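Local atomic coordinates of ferripyochelin binding protein (PDB entry 3R3R), a protein that binds zinc and, as a left-handed beta-helix protein of the gamma-class carbonic anhydrase family, may have a related activity that is not established. Residues G58-I63 with N170-K175. Residues are numbered along the deposited sequence; the frame is centred on the assembly and turned at random.
Sequences GARTNI and NYVKWK
Asn62 lays its flat side-chain amide over one face of the Tyr171 ring, displaced toward the rim. The two planes are only 18° apart, so this is a stack, with Asn62 CG 3.5 Å from Tyr171 CG, and the two side chains run nearly at right angles. Asn62 CB also packs against the root of the tyrosine, 3.8 Å from Tyr171 CB. Chi1 of Asn62 (55°) puts CG between the backbone N and the carbonyl carbon, and chi2, close to perpendicular, turns the amide flat against the ring. The ring's opposite face is taken by Trp174, one helical turn on, whose CE3 stands 3.7 Å above the plane of the Tyr171 ring, over its centre; Trp43 adds an edge-to-face contact. A flat aromatic suits a site packed from both faces, and a short planar amide can lie flat on one of them.

Beside this stack, Val172 touches Arg60 by one branch. Its CG2 reaches Arg60 CB at 3.7 Å and Arg60 CA at 3.9 Å, a compact aliphatic group meeting the root of a long chain. Arg60 is the third residue of a type II turn from Gly58 to Thr61 and takes the left-handed backbone conformation often held by glycine there. Its chain bends at chi3 (-54°), carrying the guanidinium away from the helix to salt bridges with Asp89 and Glu88 on the next coil.

The contact joins a corner of the left-handed beta-helix to helix 158-182, which runs along its side, as in gamma-class carbonic anhydrases. Attachment between the two segments probably rests mainly on van der Waals packing, with some electrostatic contribution from the amide lying over the ring; the guanidinium, paired within the beta-helix, probably contributes little to holding the helix.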
loop_
_atom_site.group_PDB
_atom_site.type_symbol
_atom_site.label_atom_id
_atom_site.label_comp_id
_atom_site.label_asym_id
_atom_site.label_seq_id
_atom_site.Cartn_x
_atom_site.Cartn_y
_atom_site.Cartn_z
ATOM N N GLY A 58 -7.606 -0.926 -1.016
ATOM C CA GLY A 58 -8.896 -0.261 -1.052
ATOM C C GLY A 58 -8.942 0.961 -1.954
ATOM O O GLY A 58 -7.911 1.452 -2.433
ATOM N N ALA A 59 -10.152 1.470 -2.168
ATOM C CA ALA A 59 -10.397 2.524 -3.144
ATOM C C ALA A 59 -9.630 3.813 -2.844
ATOM O O ALA A 59 -9.459 4.210 -1.680
ATOM C CB ALA A 59 -11.903 2.811 -3.275
ATOM N N ARG A 60 -9.177 4.466 -3.912
ATOM C CA ARG A 60 -8.564 5.791 -3.827
ATOM C C ARG A 60 -7.252 5.778 -3.063
ATOM O O ARG A 60 -6.858 6.783 -2.479
ATOM C CB ARG A 60 -9.542 6.827 -3.229
ATOM C CG ARG A 60 -10.868 6.956 -4.004
ATOM C CD ARG A 60 -11.882 7.856 -3.292
ATOM N NE ARG A 60 -12.102 7.412 -1.924
ATOM C CZ ARG A 60 -12.913 6.417 -1.562
ATOM N NH1 ARG A 60 -13.665 5.764 -2.451
ATOM N NH2 ARG A 60 -12.986 6.081 -0.284
ATOM N N THR A 61 -6.570 4.640 -3.088
ATOM C CA THR A 61 -5.267 4.501 -2.441
ATOM C C THR A 61 -4.150 4.575 -3.470
ATOM O O THR A 61 -4.264 4.011 -4.568
ATOM C CB THR A 61 -5.237 3.189 -1.642
ATOM O OG1 THR A 61 -6.016 3.407 -0.455
ATOM C CG2 THR A 61 -3.807 2.720 -1.297
ATOM N N ASN A 62 -3.093 5.319 -3.126
ATOM C CA ASN A 62 -1.922 5.432 -3.971
ATOM C C ASN A 62 -0.765 4.632 -3.390
ATOM O O ASN A 62 -0.512 4.652 -2.178
ATOM C CB ASN A 62 -1.539 6.900 -4.230
ATOM C CG ASN A 62 -1.325 7.705 -2.956
ATOM O OD1 ASN A 62 -2.279 8.280 -2.369
ATOM N ND2 ASN A 62 -0.088 7.767 -2.526
ATOM N N ILE A 63 -0.090 3.914 -4.277
ATOM C CA ILE A 63 1.131 3.210 -3.950
ATOM C C ILE A 63 2.245 3.862 -4.761
ATOM O O ILE A 63 2.335 3.682 -5.981
ATOM C CB ILE A 63 1.052 1.691 -4.295
ATOM C CG1 ILE A 63 -0.197 1.019 -3.685
ATOM C CG2 ILE A 63 2.334 0.996 -3.837
ATOM C CD1 ILE A 63 -0.286 1.096 -2.182
ATOM N N ASN A 170 -5.589 14.396 -3.698
ATOM C CA ASN A 170 -4.620 14.898 -4.660
ATOM C C ASN A 170 -4.143 13.775 -5.561
ATOM O O ASN A 170 -4.059 13.932 -6.778
ATOM C CB ASN A 170 -3.407 15.521 -3.958
ATOM C CG ASN A 170 -3.730 16.843 -3.300
ATOM O OD1 ASN A 170 -4.696 17.503 -3.672
ATOM N ND2 ASN A 170 -2.910 17.246 -2.327
ATOM N N TYR A 171 -3.821 12.632 -4.955
ATOM C CA TYR A 171 -3.294 11.514 -5.732
ATOM C C TYR A 171 -4.327 10.890 -6.670
ATOM O O TYR A 171 -3.969 10.402 -7.737
ATOM C CB TYR A 171 -2.595 10.467 -4.840
ATOM C CG TYR A 171 -1.090 10.655 -4.880
ATOM C CD1 TYR A 171 -0.336 10.066 -5.890
ATOM C CD2 TYR A 171 -0.434 11.468 -3.962
ATOM C CE1 TYR A 171 1.031 10.262 -5.987
ATOM C CE2 TYR A 171 0.949 11.677 -4.051
ATOM C CZ TYR A 171 1.665 11.063 -5.066
ATOM O OH TYR A 171 3.031 11.222 -5.179
ATOM N N VAL A 172 -5.606 10.925 -6.310
ATOM C CA VAL A 172 -6.630 10.497 -7.261
ATOM C C VAL A 172 -6.658 11.464 -8.458
ATOM O O VAL A 172 -6.688 11.045 -9.618
ATOM C CB VAL A 172 -8.027 10.416 -6.600
ATOM C CG1 VAL A 172 -9.131 10.304 -7.665
ATOM C CG2 VAL A 172 -8.073 9.231 -5.636
ATOM N N LYS A 173 -6.619 12.766 -8.188
ATOM C CA LYS A 173 -6.582 13.753 -9.263
ATOM C C LYS A 173 -5.362 13.540 -10.169
ATOM O O LYS A 173 -5.474 13.571 -11.405
ATOM C CB LYS A 173 -6.579 15.178 -8.694
ATOM C CG LYS A 173 -7.835 15.566 -7.918
ATOM C CD LYS A 173 -7.785 17.034 -7.508
ATOM C CE LYS A 173 -8.890 17.371 -6.523
ATOM N NZ LYS A 173 -8.687 16.650 -5.237
ATOM N N TRP A 174 -4.201 13.327 -9.560
ATOM C CA TRP A 174 -2.983 13.191 -10.335
ATOM C C TRP A 174 -2.989 11.916 -11.166
ATOM O O TRP A 174 -2.606 11.948 -12.332
ATOM C CB TRP A 174 -1.739 13.326 -9.443
ATOM C CG TRP A 174 -1.639 14.712 -8.804
ATOM C CD1 TRP A 174 -2.105 15.902 -9.324
ATOM C CD2 TRP A 174 -1.098 15.033 -7.516
ATOM N NE1 TRP A 174 -1.869 16.922 -8.440
ATOM C CE2 TRP A 174 -1.250 16.417 -7.326
ATOM C CE3 TRP A 174 -0.488 14.282 -6.509
ATOM C CZ2 TRP A 174 -0.798 17.067 -6.182
ATOM C CZ3 TRP A 174 -0.056 14.930 -5.367
ATOM C CH2 TRP A 174 -0.221 16.305 -5.209
ATOM N N LYS A 175 -3.429 10.791 -10.606
ATOM C CA LYS A 175 -3.537 9.607 -11.460
ATOM C C LYS A 175 -4.542 9.834 -12.601
ATOM O O LYS A 175 -4.303 9.399 -13.722
ATOM C CB LYS A 175 -3.769 8.311 -10.679
ATOM C CG LYS A 175 -5.064 8.201 -9.968
ATOM C CD LYS A 175 -6.153 7.573 -10.814
ATOM C CE LYS A 175 -7.404 7.516 -9.980
ATOM N NZ LYS A 175 -8.609 7.270 -10.802
#